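Local structure of N(G),N(G)-dimethylarginine dimethylaminohydrolase (Pseudomonas aeruginosa, 1H70) at residues D56-D61 and T90-E95; L70-C75 and D124-G129; S154-E159 and P186-F191; V213-G218 and E224-L229. The protein hydrolyses N(omega)-methylated arginines, which are inhibitors of nitric oxide synthase, to L-citrulline, releasing dimethylamine or methylamine. The protein carries 1 engineered substitution. One frame throughout, in Å; residues are numbered along the deposited sequence.

Overall arrangement
The chain folds as the alpha/beta propeller of the penteins, with citrulline bound in the central pocket. Loop 56-61 of contact 1 leads to the ligand: D61 binds citrulline directly, though D61 itself does not touch 90-95. Contact 2 stands with its centre about 22 Å from that of contact 1, and the side chain of L70 is about 10 Å from the ligand. Contacts 2 and 3 share a sheet: strands 125-130 and 152-157 are neighbours, and I128 O and V156 N, 2.8 Å apart, probably form a hydrogen bond between them. Contact 4, away from the active site, is separate; its centre is about 23 Å from that of contact 3 and about 31 Å from that of contact 1, across the chain's centre.

Contact 1: residues D56-D61 and T90-E95. With CIR (citrulline), chain B.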
# COMPACT_ATOMS: atom_id res chain seq x y z
N ASP A 56 11.80 -1.06 14.31
CA ASP A 56 13.02 -0.23 14.29
C ASP A 56 12.59 1.10 14.87
O ASP A 56 11.87 1.86 14.22
CB ASP A 56 13.57 -0.03 12.89
CG ASP A 56 14.96 0.57 12.90
OD1 ASP A 56 15.28 1.42 13.77
OD2 ASP A 56 15.81 0.17 12.08
N GLU A 57 13.02 1.39 16.09
CA GLU A 57 12.64 2.63 16.77
C GLU A 57 13.06 3.92 16.08
O GLU A 57 12.45 4.98 16.29
CB GLU A 57 13.17 2.61 18.22
CG GLU A 57 12.56 1.51 19.06
CD GLU A 57 11.06 1.69 19.20
OE1 GLU A 57 10.60 2.85 19.13
OE2 GLU A 57 10.34 0.68 19.37
N ARG A 58 14.10 3.85 15.26
CA ARG A 58 14.58 5.03 14.56
C ARG A 58 13.59 5.49 13.49
O ARG A 58 13.71 6.59 13.01
CB ARG A 58 15.91 4.76 13.86
CG ARG A 58 17.07 4.34 14.74
CD ARG A 58 18.27 3.99 13.88
NE ARG A 58 17.97 2.81 13.06
CZ ARG A 58 18.85 2.20 12.30
NH1 ARG A 58 20.10 2.64 12.27
NH2 ARG A 58 18.47 1.13 11.60
N PHE A 59 12.66 4.64 13.10
CA PHE A 59 11.71 4.93 12.03
C PHE A 59 10.27 4.70 12.47
O PHE A 59 9.69 3.63 12.28
CB PHE A 59 12.03 4.10 10.78
CG PHE A 59 13.38 4.41 10.18
CD1 PHE A 59 14.46 3.57 10.44
CD2 PHE A 59 13.57 5.52 9.38
CE1 PHE A 59 15.69 3.84 9.92
CE2 PHE A 59 14.81 5.81 8.86
CZ PHE A 59 15.88 4.97 9.13
N PRO A 60 9.66 5.72 13.08
CA PRO A 60 8.28 5.64 13.58
C PRO A 60 7.25 5.05 12.60
O PRO A 60 6.33 4.33 13.00
CB PRO A 60 7.94 7.11 13.82
CG PRO A 60 9.26 7.69 14.27
CD PRO A 60 10.30 7.03 13.37
N ASP A 61 7.40 5.37 11.32
CA ASP A 61 6.46 4.92 10.29
C ASP A 61 6.93 3.68 9.54
O ASP A 61 6.33 3.31 8.52
CB ASP A 61 6.24 6.05 9.28
CG ASP A 61 5.44 7.20 9.84
OD1 ASP A 61 4.23 6.98 10.11
OD2 ASP A 61 5.96 8.33 9.99
N THR A 90 14.52 2.43 3.36
CA THR A 90 14.93 1.53 2.28
C THR A 90 16.09 0.64 2.71
O THR A 90 16.20 -0.50 2.29
CB THR A 90 15.33 2.32 1.02
OG1 THR A 90 16.33 3.30 1.35
CG2 THR A 90 14.12 3.08 0.47
N GLU A 91 16.97 1.19 3.55
CA GLU A 91 18.15 0.47 3.99
C GLU A 91 17.86 -0.73 4.88
O GLU A 91 18.56 -1.75 4.78
CB GLU A 91 19.11 1.42 4.74
CG GLU A 91 19.55 2.61 3.91
CD GLU A 91 20.52 2.25 2.81
OE1 GLU A 91 20.35 2.76 1.68
OE2 GLU A 91 21.46 1.47 3.05
N ILE A 92 16.85 -0.62 5.73
CA ILE A 92 16.51 -1.70 6.64
C ILE A 92 15.64 -2.77 6.01
O ILE A 92 15.41 -3.83 6.61
CB ILE A 92 15.89 -1.14 7.95
CG1 ILE A 92 14.66 -0.28 7.66
CG2 ILE A 92 16.91 -0.33 8.71
CD1 ILE A 92 13.88 0.03 8.92
N ILE A 93 15.18 -2.54 4.79
CA ILE A 93 14.38 -3.57 4.11
C ILE A 93 15.12 -4.21 2.95
O ILE A 93 14.67 -5.23 2.43
CB ILE A 93 13.04 -3.02 3.63
CG1 ILE A 93 12.03 -4.18 3.46
CG2 ILE A 93 13.21 -2.25 2.34
CD1 ILE A 93 10.60 -3.73 3.48
N GLU A 94 16.24 -3.62 2.55
CA GLU A 94 17.01 -4.11 1.41
C GLU A 94 17.44 -5.58 1.50
O GLU A 94 17.37 -6.28 0.50
CB GLU A 94 18.22 -3.22 1.10
CG GLU A 94 18.77 -3.56 -0.28
CD GLU A 94 19.37 -2.42 -1.06
OE1 GLU A 94 18.93 -1.25 -0.91
OE2 GLU A 94 20.30 -2.71 -1.87
N GLU A 95 17.88 -6.04 2.67
CA GLU A 95 18.34 -7.42 2.79
C GLU A 95 17.22 -8.43 2.51
O GLU A 95 17.41 -9.44 1.81
CB GLU A 95 18.97 -7.62 4.18
C CIR B . 3.40 8.71 6.44
O CIR B . 4.30 8.47 5.59
OXT CIR B . 2.95 9.93 6.58
CA CIR B . 2.81 7.59 7.25
N CIR B . 2.36 8.11 8.56
C3 CIR B . 1.63 6.96 6.48
C4 CIR B . 2.17 6.22 5.23
C5 CIR B . 1.00 5.63 4.46
N6 CIR B . 1.48 4.87 3.30
C7 CIR B . 0.72 4.10 2.53
O7 CIR B . -0.50 3.95 2.72
N8 CIR B . 1.30 3.45 1.50
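D56 and F59, the first and last residues of a type I beta turn that also holds an Asx turn, receive the tip of I92 from helix 89-100. The D56 side chain can be traced outward. With CG anti to its own backbone N (chi1 -168°), the chain extends toward the helix, and D56 CB comes 4.0 Å from I92 CD1. D56 CG lies about as far from the same methyl and in the plane of the F59 ring, at its edge. OD1 turns back into the loop: it takes the backbone N of R58 on its anti side, somewhat out of the carboxylate plane, closing the Asx turn, and R58 NE at 3.1 Å on its syn lone pair. OD2 accepts from R58 NH2 at 2.9 Å, again through the syn lone pair and almost straight at 170°. R58 therefore grips the carboxylate side-on with two nitrogens, both oxygens close to the guanidinium plane, and the three bonds fix the rotation of the group. The OD2-NH2 end of this ion pair meets the isoleucine: I92 CG2 is 3.6 Å from both D56 OD2 and R58 NH2, oblique to the guanidinium. The other branch end, I92 CD1, reaches F59 CD1 at 3.9 Å. F59 also touches E89 at the start of the same helix, so the turn leans on two points of it. Farther along the loop the chain enters the substrate pocket. There D61 OD2 accepts from the backbone N of L19, and D61 OD1 accepts from the amino N of citrulline at 2.7 Å.

Contact 2: residues L70-C75 and D124-G129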
# COMPACT_ATOMS: atom_id res chain seq x y z
N LEU A 70 8.73 -1.57 -4.27
CA LEU A 70 7.68 -2.07 -5.14
C LEU A 70 8.11 -3.47 -5.58
O LEU A 70 9.11 -3.62 -6.28
CB LEU A 70 7.49 -1.20 -6.38
CG LEU A 70 6.40 -1.72 -7.32
CD1 LEU A 70 5.02 -1.49 -6.71
CD2 LEU A 70 6.53 -1.05 -8.73
N CYS A 71 7.35 -4.49 -5.19
CA CYS A 71 7.66 -5.86 -5.59
C CYS A 71 6.75 -6.28 -6.73
O CYS A 71 5.54 -6.22 -6.58
CB CYS A 71 7.42 -6.80 -4.41
SG CYS A 71 8.49 -6.36 -3.03
N THR A 72 7.33 -6.70 -7.85
CA THR A 72 6.53 -7.18 -8.97
C THR A 72 6.85 -8.65 -9.24
O THR A 72 7.60 -9.27 -8.51
CB THR A 72 6.78 -6.34 -10.26
OG1 THR A 72 8.03 -6.75 -10.85
CG2 THR A 72 6.93 -4.86 -9.92
N SER A 73 6.28 -9.23 -10.30
CA SER A 73 6.58 -10.62 -10.62
C SER A 73 7.90 -10.78 -11.34
O SER A 73 8.38 -11.90 -11.54
CB SER A 73 5.49 -11.18 -11.55
OG SER A 73 5.39 -10.32 -12.67
N ARG A 74 8.49 -9.67 -11.76
CA ARG A 74 9.74 -9.70 -12.52
C ARG A 74 10.94 -9.13 -11.78
O ARG A 74 12.07 -9.49 -12.08
CB ARG A 74 9.58 -8.89 -13.81
CG ARG A 74 8.30 -9.17 -14.60
CD ARG A 74 8.46 -10.14 -15.75
NE ARG A 74 7.15 -10.47 -16.31
CZ ARG A 74 6.57 -9.89 -17.36
NH1 ARG A 74 7.15 -8.89 -18.01
NH2 ARG A 74 5.38 -10.31 -17.76
N CYS A 75 10.71 -8.19 -10.86
CA CYS A 75 11.78 -7.55 -10.12
C CYS A 75 11.24 -6.76 -8.94
O CYS A 75 10.03 -6.62 -8.79
CB CYS A 75 12.54 -6.55 -11.00
SG CYS A 75 11.51 -5.15 -11.52
N ASP A 124 -0.23 -6.22 -15.62
CA ASP A 124 1.17 -5.80 -15.80
C ASP A 124 1.30 -4.27 -15.92
O ASP A 124 2.39 -3.75 -16.22
CB ASP A 124 1.80 -6.49 -17.00
CG ASP A 124 1.85 -7.99 -16.88
OD1 ASP A 124 2.04 -8.53 -15.76
OD2 ASP A 124 1.73 -8.72 -17.90
N HIS A 125 0.21 -3.54 -15.66
CA HIS A 125 0.23 -2.08 -15.73
C HIS A 125 0.32 -1.51 -14.32
O HIS A 125 -0.35 -2.01 -13.41
CB HIS A 125 -1.00 -1.47 -16.42
CG HIS A 125 -0.82 -0.02 -16.75
ND1 HIS A 125 -0.12 0.40 -17.86
CD2 HIS A 125 -1.18 1.10 -16.08
CE1 HIS A 125 -0.09 1.73 -17.88
NE2 HIS A 125 -0.73 2.17 -16.81
N PHE A 126 1.14 -0.47 -14.16
CA PHE A 126 1.31 0.17 -12.84
C PHE A 126 0.92 1.63 -12.89
O PHE A 126 1.56 2.42 -13.59
CB PHE A 126 2.76 0.02 -12.34
CG PHE A 126 3.14 -1.41 -12.01
CD1 PHE A 126 3.49 -2.29 -13.03
CD2 PHE A 126 3.12 -1.86 -10.72
CE1 PHE A 126 3.83 -3.62 -12.71
CE2 PHE A 126 3.45 -3.16 -10.39
CZ PHE A 126 3.80 -4.05 -11.41
N TYR A 127 -0.14 2.01 -12.16
CA TYR A 127 -0.58 3.40 -12.14
C TYR A 127 0.18 4.08 -11.00
O TYR A 127 0.17 3.57 -9.88
CB TYR A 127 -2.08 3.55 -11.85
CG TYR A 127 -2.94 3.01 -12.95
CD1 TYR A 127 -3.39 1.72 -12.91
CD2 TYR A 127 -3.30 3.82 -14.03
CE1 TYR A 127 -4.19 1.19 -13.93
CE2 TYR A 127 -4.10 3.31 -15.06
CZ TYR A 127 -4.53 1.99 -14.99
OH TYR A 127 -5.35 1.46 -16.01
N ILE A 128 0.81 5.20 -11.31
CA ILE A 128 1.64 5.91 -10.35
C ILE A 128 1.16 7.34 -10.09
O ILE A 128 1.15 8.17 -11.00
CB ILE A 128 3.09 5.99 -10.88
CG1 ILE A 128 3.67 4.62 -11.18
CG2 ILE A 128 3.96 6.73 -9.84
CD1 ILE A 128 5.07 4.70 -11.81
N GLY A 129 0.75 7.63 -8.84
CA GLY A 129 0.28 8.97 -8.53
C GLY A 129 1.39 10.00 -8.36
O GLY A 129 2.48 9.70 -7.82
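The F126 ring meets L70 and T72, both obliquely. T72 CG2 is 3.6 Å from F126 CZ, and T72 CB is close behind. F126 CD2 takes the leucine methyl L70 CD2 at 4.0 Å. T72 presents its methyl because OG1 is turned the other way, between the backbone N and carbonyl carbon (chi1 78°). From there OG1 accepts from R74 N at 3.1 Å, forming an ST turn, and donates to C75 O, which also receives T72 N; the tight hairpin loop is thus pinned by the hydroxyl of the residue whose methyl packs on the ring. At the outer end R74 and D124 meet nearly at right angles, their guanidinium and carboxylate planes 60° apart. The 4.0 Å between R74 NH2 and D124 OD2 makes this a long salt bridge, and R74 NH1 has a hydrogen bond to H149 O. The contact joins two neighbouring three-stranded sheets of the propeller. Helix 136-148 covers the seam, M142 touching L70 and L146 touching F126, while I119 and M121 of strand 119-122 also touch F126.

Contact 3: residues S154-E159 and P186-F191; sequences SVVRLE and PEFQDF
V156, on strand 152-157 at the border of its three-stranded sheet, packs against the 3-10 segment 186-188 through E187 and F188. Both methyls meet E187 OE1, and CG2 alone of the two also reaches F188. CG1, anti to the backbone N (chi1 176°), lies 3.6 Å from E187 OE1, and V156 CG2 sits 3.8 Å from the same oxygen, so the carboxylate tip rests across both branches. V156 CG2 meets F188 CZ at 4.1 Å; valine and phenylalanine approach from opposite directions, with the methyl oblique to the ring. The E187 chain bends at chi2 (72°), bringing its carboxylate toward the strand. A water bridges the R157 backbone and the E187 carboxylate: it accepts from R157 N at 2.9 Å and donates to E187 OE1 at 3.1 Å. In the propeller, the loop holding 186-191 leads into strand 192-195 and packs on the sheet of strands 119-122, 125-130 and 152-157. Y127 of the middle strand touches V156 and stacks edge-to-face with F188, while M120 and L176 also touch the F188 side chain. A type I turn from F188 to F191 carries the loop onward, its F191 N bonded to F188 O at 3.1 Å.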
# COMPACT_ATOMS: atom_id res chain seq x y z
N SER A 154 2.00 4.38 -15.91
CA SER A 154 1.49 5.67 -16.34
C SER A 154 1.34 6.55 -15.11
O SER A 154 1.37 6.02 -14.00
CB SER A 154 0.15 5.52 -17.07
OG SER A 154 -0.83 4.88 -16.26
N VAL A 155 1.25 7.87 -15.31
CA VAL A 155 1.12 8.80 -14.18
C VAL A 155 -0.31 9.25 -14.02
O VAL A 155 -1.00 9.55 -15.02
CB VAL A 155 2.04 10.03 -14.35
CG1 VAL A 155 1.88 11.04 -13.24
CG2 VAL A 155 3.48 9.58 -14.40
N VAL A 156 -0.77 9.27 -12.77
CA VAL A 156 -2.10 9.75 -12.43
C VAL A 156 -1.92 11.01 -11.60
O VAL A 156 -1.18 11.01 -10.62
CB VAL A 156 -2.90 8.71 -11.58
CG1 VAL A 156 -4.25 9.29 -11.17
CG2 VAL A 156 -3.11 7.42 -12.39
N ARG A 157 -2.60 12.09 -11.98
CA ARG A 157 -2.46 13.35 -11.25
C ARG A 157 -3.38 13.35 -10.03
O ARG A 157 -4.51 12.86 -10.14
CB ARG A 157 -2.80 14.52 -12.19
CG ARG A 157 -2.07 14.47 -13.53
CD ARG A 157 -0.53 14.49 -13.43
NE ARG A 157 0.05 14.09 -14.72
CZ ARG A 157 1.31 14.17 -15.10
NH1 ARG A 157 2.25 14.66 -14.30
NH2 ARG A 157 1.64 13.74 -16.31
N LEU A 158 -2.94 13.86 -8.88
CA LEU A 158 -3.80 13.92 -7.69
C LEU A 158 -3.51 15.16 -6.86
O LEU A 158 -2.44 15.74 -6.95
CB LEU A 158 -3.70 12.65 -6.81
CG LEU A 158 -2.32 12.34 -6.21
CD1 LEU A 158 -2.11 13.07 -4.89
CD2 LEU A 158 -2.13 10.83 -6.03
N GLU A 159 -4.46 15.58 -6.04
CA GLU A 159 -4.21 16.78 -5.24
C GLU A 159 -4.71 16.67 -3.82
O GLU A 159 -4.17 17.32 -2.93
CB GLU A 159 -4.83 18.04 -5.88
CG GLU A 159 -4.20 18.58 -7.16
CD GLU A 159 -2.71 18.93 -7.07
OE1 GLU A 159 -2.29 19.63 -6.13
OE2 GLU A 159 -1.92 18.51 -7.97
N PRO A 186 -10.97 9.73 -16.30
CA PRO A 186 -11.11 9.06 -17.61
C PRO A 186 -10.32 7.77 -17.68
O PRO A 186 -10.81 6.81 -18.29
CB PRO A 186 -10.55 10.07 -18.60
CG PRO A 186 -10.70 11.39 -17.91
CD PRO A 186 -10.48 11.11 -16.44
N GLU A 187 -9.11 7.74 -17.10
CA GLU A 187 -8.28 6.53 -17.15
C GLU A 187 -8.92 5.33 -16.47
O GLU A 187 -8.49 4.21 -16.73
CB GLU A 187 -6.95 6.64 -16.39
CG GLU A 187 -6.01 7.79 -16.24
CD GLU A 187 -6.46 8.94 -15.36
OE1 GLU A 187 -5.68 9.38 -14.48
OE2 GLU A 187 -7.54 9.49 -15.63
N PHE A 188 -9.86 5.54 -15.55
CA PHE A 188 -10.43 4.41 -14.82
C PHE A 188 -11.86 4.02 -15.25
O PHE A 188 -12.49 3.14 -14.64
CB PHE A 188 -10.44 4.70 -13.30
CG PHE A 188 -9.10 5.01 -12.68
CD1 PHE A 188 -9.02 5.99 -11.69
CD2 PHE A 188 -7.96 4.32 -13.03
CE1 PHE A 188 -7.79 6.30 -11.09
CE2 PHE A 188 -6.74 4.62 -12.43
CZ PHE A 188 -6.66 5.60 -11.47
N GLN A 189 -12.39 4.67 -16.28
CA GLN A 189 -13.78 4.40 -16.68
C GLN A 189 -14.08 3.02 -17.29
O GLN A 189 -15.25 2.65 -17.35
CB GLN A 189 -14.35 5.53 -17.54
CG GLN A 189 -14.43 6.88 -16.83
CD GLN A 189 -15.05 6.86 -15.44
OE1 GLN A 189 -16.24 6.56 -15.26
NE2 GLN A 189 -14.21 7.19 -14.42
N ASP A 190 -13.08 2.25 -17.74
CA ASP A 190 -13.45 0.94 -18.26
C ASP A 190 -13.43 -0.10 -17.13
O ASP A 190 -13.73 -1.26 -17.33
CB ASP A 190 -12.68 0.54 -19.51
CG ASP A 190 -13.16 1.28 -20.77
OD1 ASP A 190 -14.25 1.89 -20.78
OD2 ASP A 190 -12.45 1.29 -21.80
N PHE A 191 -13.11 0.35 -15.92
CA PHE A 191 -13.13 -0.55 -14.77
C PHE A 191 -14.57 -0.59 -14.23
O PHE A 191 -15.36 0.28 -14.54
CB PHE A 191 -12.27 -0.01 -13.62
CG PHE A 191 -10.77 -0.09 -13.84
CD1 PHE A 191 -10.09 0.94 -14.45
CD2 PHE A 191 -10.05 -1.19 -13.40
CE1 PHE A 191 -8.72 0.89 -14.64
CE2 PHE A 191 -8.68 -1.26 -13.59
CZ PHE A 191 -8.01 -0.22 -14.20
O HOH W 1 -4.76 12.29 -13.86

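Contact 4: residues V213-G218 and E224-L229; sequences VIMPAG and EKIARL
Strand 212-216 packs on helix 220-227; across 213-218 and 224-229 the CA atoms come nearest at V213 and I226, 7.9 Å apart. I226 carries the helix side of the contact with two different branches. Its CG2, anti to the backbone N and beside the carbonyl carbon, meets V213 and lies 4.0 Å from V213 CB. Both valine methyls are at nearly the same distance, which places the isoleucine methyl at the fork of the valine; the two side chains cross at about a right angle. The longer branch heads the other way along the strand, where I226 CD1 meets M215 SD at 4.3 Å. M215 reaches that point by standing off the strand with an extended chi2 (177°), the sulfur near the end of the isoleucine. This is the packing of a beta-alpha-beta unit: strand 212-216, helix 220-227 and strand 232-236, the two strands being parallel neighbours in their sheet. V233 of the second strand touches both I226 and M215, so all three parts of the unit share one apolar patch. The strand is held by backbone bonds to that neighbour, V213 with R232 and I234. L229 and K225 touch I194 of strand 192-195. One turn apart, R228 NH1 and E224 OE2 form a salt bridge at 3.6 Å, the oxygen lying in the guanidinium plane at its edge.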
# COMPACT_ATOMS: atom_id res chain seq x y z
N VAL A 213 -10.38 -10.52 0.68
CA VAL A 213 -10.17 -9.07 0.62
C VAL A 213 -10.11 -8.62 2.07
O VAL A 213 -11.07 -8.82 2.84
CB VAL A 213 -11.20 -8.27 -0.18
CG1 VAL A 213 -11.01 -6.78 0.13
CG2 VAL A 213 -11.02 -8.45 -1.68
N ILE A 214 -8.97 -8.06 2.47
CA ILE A 214 -8.79 -7.61 3.85
C ILE A 214 -9.12 -6.12 3.89
O ILE A 214 -8.60 -5.34 3.08
CB ILE A 214 -7.37 -7.90 4.35
CG1 ILE A 214 -7.16 -9.42 4.46
CG2 ILE A 214 -7.15 -7.25 5.72
CD1 ILE A 214 -5.72 -9.85 4.73
N MET A 215 -10.01 -5.71 4.79
CA MET A 215 -10.44 -4.31 4.82
C MET A 215 -10.55 -3.86 6.27
O MET A 215 -10.64 -4.71 7.17
CB MET A 215 -11.82 -4.18 4.14
CG MET A 215 -12.91 -4.80 4.99
SD MET A 215 -14.60 -4.60 4.31
CE MET A 215 -14.70 -2.84 4.32
N PRO A 216 -10.55 -2.55 6.49
CA PRO A 216 -10.72 -2.00 7.85
C PRO A 216 -12.11 -2.33 8.39
O PRO A 216 -13.12 -2.35 7.64
CB PRO A 216 -10.58 -0.49 7.64
CG PRO A 216 -10.88 -0.24 6.20
CD PRO A 216 -10.40 -1.48 5.48
N ALA A 217 -12.17 -2.61 9.69
CA ALA A 217 -13.45 -2.92 10.33
C ALA A 217 -14.20 -1.61 10.60
O ALA A 217 -13.56 -0.59 10.85
CB ALA A 217 -13.21 -3.66 11.62
N GLY A 218 -15.53 -1.65 10.54
CA GLY A 218 -16.34 -0.46 10.79
C GLY A 218 -16.86 0.29 9.57
O GLY A 218 -17.29 1.44 9.68
N GLU A 224 -20.25 -4.66 2.25
CA GLU A 224 -21.28 -5.35 1.45
C GLU A 224 -21.05 -5.21 -0.05
O GLU A 224 -21.32 -6.15 -0.83
CB GLU A 224 -22.68 -4.87 1.87
CG GLU A 224 -23.82 -5.60 1.16
CD GLU A 224 -23.90 -7.09 1.47
OE1 GLU A 224 -23.23 -7.58 2.40
OE2 GLU A 224 -24.66 -7.78 0.76
N LYS A 225 -20.54 -4.06 -0.48
CA LYS A 225 -20.24 -3.86 -1.90
C LYS A 225 -19.17 -4.86 -2.36
O LYS A 225 -19.26 -5.42 -3.45
CB LYS A 225 -19.85 -2.41 -2.18
CG LYS A 225 -20.96 -1.40 -1.90
CD LYS A 225 -20.56 0.02 -2.29
CE LYS A 225 -21.62 1.03 -1.84
NZ LYS A 225 -21.90 1.99 -2.94
N ILE A 226 -18.18 -5.14 -1.51
CA ILE A 226 -17.13 -6.12 -1.84
C ILE A 226 -17.63 -7.56 -1.74
O ILE A 226 -17.44 -8.37 -2.64
CB ILE A 226 -15.94 -5.90 -0.87
CG1 ILE A 226 -15.49 -4.44 -0.98
CG2 ILE A 226 -14.79 -6.87 -1.18
CD1 ILE A 226 -14.49 -4.01 0.09
N ALA A 227 -18.29 -7.87 -0.64
CA ALA A 227 -18.81 -9.21 -0.40
C ALA A 227 -19.68 -9.75 -1.53
O ALA A 227 -19.56 -10.91 -1.96
CB ALA A 227 -19.65 -9.21 0.91
N ARG A 228 -20.56 -8.89 -2.04
CA ARG A 228 -21.45 -9.31 -3.12
C ARG A 228 -20.72 -9.65 -4.41
O ARG A 228 -21.23 -10.41 -5.24
CB ARG A 228 -22.54 -8.27 -3.31
CG ARG A 228 -23.37 -8.12 -2.05
CD ARG A 228 -24.56 -7.21 -2.28
NE ARG A 228 -25.37 -7.75 -3.38
CZ ARG A 228 -26.26 -8.71 -3.20
NH1 ARG A 228 -26.43 -9.22 -2.00
NH2 ARG A 228 -26.96 -9.16 -4.23
N LEU A 229 -19.51 -9.14 -4.58
CA LEU A 229 -18.75 -9.47 -5.77
C LEU A 229 -18.23 -10.91 -5.74
O LEU A 229 -17.90 -11.45 -6.80
CB LEU A 229 -17.64 -8.44 -5.99
CG LEU A 229 -18.21 -7.10 -6.47
CD1 LEU A 229 -17.28 -5.96 -6.12
CD2 LEU A 229 -18.51 -7.14 -7.95